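Local coordinates for protein diguanylate cyclase DosC (Escherichia coli, PDB 4ZVA) that senses oxygen through a haem-bearing globin domain, probably to regulate its synthesis of the second messenger cyclic di-GMP from GTP, at residues L114-I118 with V131-S135. Residues are numbered along the deposited sequence; the frame is centred on the assembly and turned at random.
Sequences LYPVI and VYHFS
Tyr115 and Tyr132 form a T-shaped pair between the last two helices of a sensor globin, which run nearly antiparallel here, with segment axes at 153° and 10.7 Å apart. The edge of Tyr115 comes down on a face of Tyr132, its CD1 standing over the ring centre. The ring centroids are 5.1 Å apart, and the planes meet at 71°. A flat aromatic ring suits both places, one presenting a C-H edge and the other a broad pi face. In Tyr132 the ring carbon CG lies anti to the backbone N (chi1 177°), which swings the ring back toward the facing helix although its CB bond does not point there.

Beside the pair, the slim end of Ile118 fits against the backbone: CD1 lies 3.8 Å from Tyr132 CA and 4.0 Å from Val131 CG1, and also meets the edge of the Tyr132 ring. With CD1 anti to CA, the side chain runs out straight and carries the methyl this far. One turn earlier, Leu114 CD2 packs 3.7 Å from Ser135 CB. A small serine can sit in this apolar, buried layer because its hydroxyl hydrogen is taken up within its own helix: Ser135 OG donates to Val131 O at 2.8 Å, from the opposite face of the carbonyl plane to Ser135 N.

The contact joins helix 100-119 to helix 125-147, with Val117 and Val131 also touching helix 16-43. Beyond the tyrosines lies the second subunit, where Tyr115 stacks on His133 of that chain and Tyr132 meets its own counterpart, so the pair extends into the dimer interface.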
loop_
_atom_site.group_PDB
_atom_site.type_symbol
_atom_site.label_atom_id
_atom_site.label_comp_id
_atom_site.label_asym_id
_atom_site.label_seq_id
_atom_site.Cartn_x
_atom_site.Cartn_y
_atom_site.Cartn_z
ATOM N N LEU A 114 -0.276 10.218 5.677
ATOM C CA LEU A 114 -0.787 9.702 6.942
ATOM C C LEU A 114 0.343 9.464 7.938
ATOM O O LEU A 114 0.171 9.666 9.139
ATOM C CB LEU A 114 -1.568 8.401 6.724
ATOM C CG LEU A 114 -2.076 7.716 8.000
ATOM C CD1 LEU A 114 -3.026 8.632 8.769
ATOM C CD2 LEU A 114 -2.738 6.380 7.694
ATOM N N TYR A 115 1.498 9.031 7.439
ATOM C CA TYR A 115 2.614 8.683 8.318
ATOM C C TYR A 115 3.107 9.852 9.187
ATOM O O TYR A 115 3.245 9.682 10.397
ATOM C CB TYR A 115 3.784 8.110 7.508
ATOM C CG TYR A 115 5.006 7.807 8.350
ATOM C CD1 TYR A 115 5.082 6.645 9.104
ATOM C CD2 TYR A 115 6.083 8.684 8.387
ATOM C CE1 TYR A 115 6.193 6.364 9.876
ATOM C CE2 TYR A 115 7.201 8.411 9.156
ATOM C CZ TYR A 115 7.250 7.249 9.895
ATOM O OH TYR A 115 8.361 6.969 10.661
ATOM N N PRO A 116 3.377 11.035 8.589
ATOM C CA PRO A 116 3.860 12.124 9.450
ATOM C C PRO A 116 2.857 12.522 10.535
ATOM O O PRO A 116 3.255 12.987 11.602
ATOM C CB PRO A 116 4.077 13.278 8.467
ATOM C CG PRO A 116 4.258 12.627 7.149
ATOM C CD PRO A 116 3.348 11.446 7.175
ATOM N N VAL A 117 1.571 12.340 10.254
ATOM C CA VAL A 117 0.521 12.613 11.229
ATOM C C VAL A 117 0.623 11.651 12.413
ATOM O O VAL A 117 0.517 12.058 13.571
ATOM C CB VAL A 117 -0.876 12.504 10.585
ATOM C CG1 VAL A 117 -1.960 12.442 11.648
ATOM C CG2 VAL A 117 -1.112 13.678 9.653
ATOM N N ILE A 118 0.842 10.374 12.117
ATOM C CA ILE A 118 1.001 9.365 13.159
ATOM C C ILE A 118 2.333 9.546 13.882
ATOM O O ILE A 118 2.417 9.404 15.104
ATOM C CB ILE A 118 0.907 7.937 12.573
ATOM C CG1 ILE A 118 -0.489 7.703 11.991
ATOM C CG2 ILE A 118 1.216 6.892 13.635
ATOM C CD1 ILE A 118 -0.693 6.320 11.401
ATOM N N VAL A 131 -0.196 1.258 15.123
ATOM C CA VAL A 131 -1.262 2.085 14.575
ATOM C C VAL A 131 -1.048 2.290 13.080
ATOM O O VAL A 131 -1.985 2.202 12.287
ATOM C CB VAL A 131 -1.346 3.453 15.286
ATOM C CG1 VAL A 131 -2.232 4.408 14.510
ATOM C CG2 VAL A 131 -1.865 3.275 16.703
ATOM N N TYR A 132 0.195 2.562 12.703
ATOM C CA TYR A 132 0.548 2.755 11.305
ATOM C C TYR A 132 0.327 1.467 10.508
ATOM O O TYR A 132 -0.166 1.505 9.383
ATOM C CB TYR A 132 2.000 3.223 11.195
ATOM C CG TYR A 132 2.514 3.402 9.788
ATOM C CD1 TYR A 132 1.961 4.350 8.938
ATOM C CD2 TYR A 132 3.575 2.640 9.318
ATOM C CE1 TYR A 132 2.442 4.523 7.650
ATOM C CE2 TYR A 132 4.062 2.804 8.039
ATOM C CZ TYR A 132 3.494 3.744 7.208
ATOM O OH TYR A 132 3.984 3.902 5.932
ATOM N N HIS A 133 0.678 0.333 11.106
ATOM C CA HIS A 133 0.476 -0.968 10.464
ATOM C C HIS A 133 -0.999 -1.257 10.204
ATOM O O HIS A 133 -1.383 -1.586 9.082
ATOM C CB HIS A 133 1.074 -2.084 11.321
ATOM C CG HIS A 133 0.702 -3.462 10.865
ATOM N ND1 HIS A 133 -0.075 -4.311 11.620
ATOM C CD2 HIS A 133 0.992 -4.130 9.722
ATOM C CE1 HIS A 133 -0.241 -5.450 10.967
ATOM N NE2 HIS A 133 0.395 -5.365 9.814
ATOM N N PHE A 134 -1.818 -1.134 11.244
ATOM C CA PHE A 134 -3.259 -1.329 11.109
ATOM C C PHE A 134 -3.838 -0.408 10.044
ATOM O O PHE A 134 -4.672 -0.822 9.239
ATOM C CB PHE A 134 -3.968 -1.093 12.447
ATOM C CG PHE A 134 -5.465 -1.188 12.361
ATOM C CD1 PHE A 134 -6.092 -2.424 12.354
ATOM C CD2 PHE A 134 -6.247 -0.046 12.289
ATOM C CE1 PHE A 134 -7.468 -2.519 12.274
ATOM C CE2 PHE A 134 -7.624 -0.135 12.208
ATOM C CZ PHE A 134 -8.236 -1.374 12.201
ATOM N N SER A 135 -3.378 0.839 10.040
ATOM C CA SER A 135 -3.853 1.837 9.091
ATOM C C SER A 135 -3.468 1.479 7.658
ATOM O O SER A 135 -4.288 1.577 6.752
ATOM C CB SER A 135 -3.303 3.219 9.447
ATOM O OG SER A 135 -3.760 3.637 10.726
#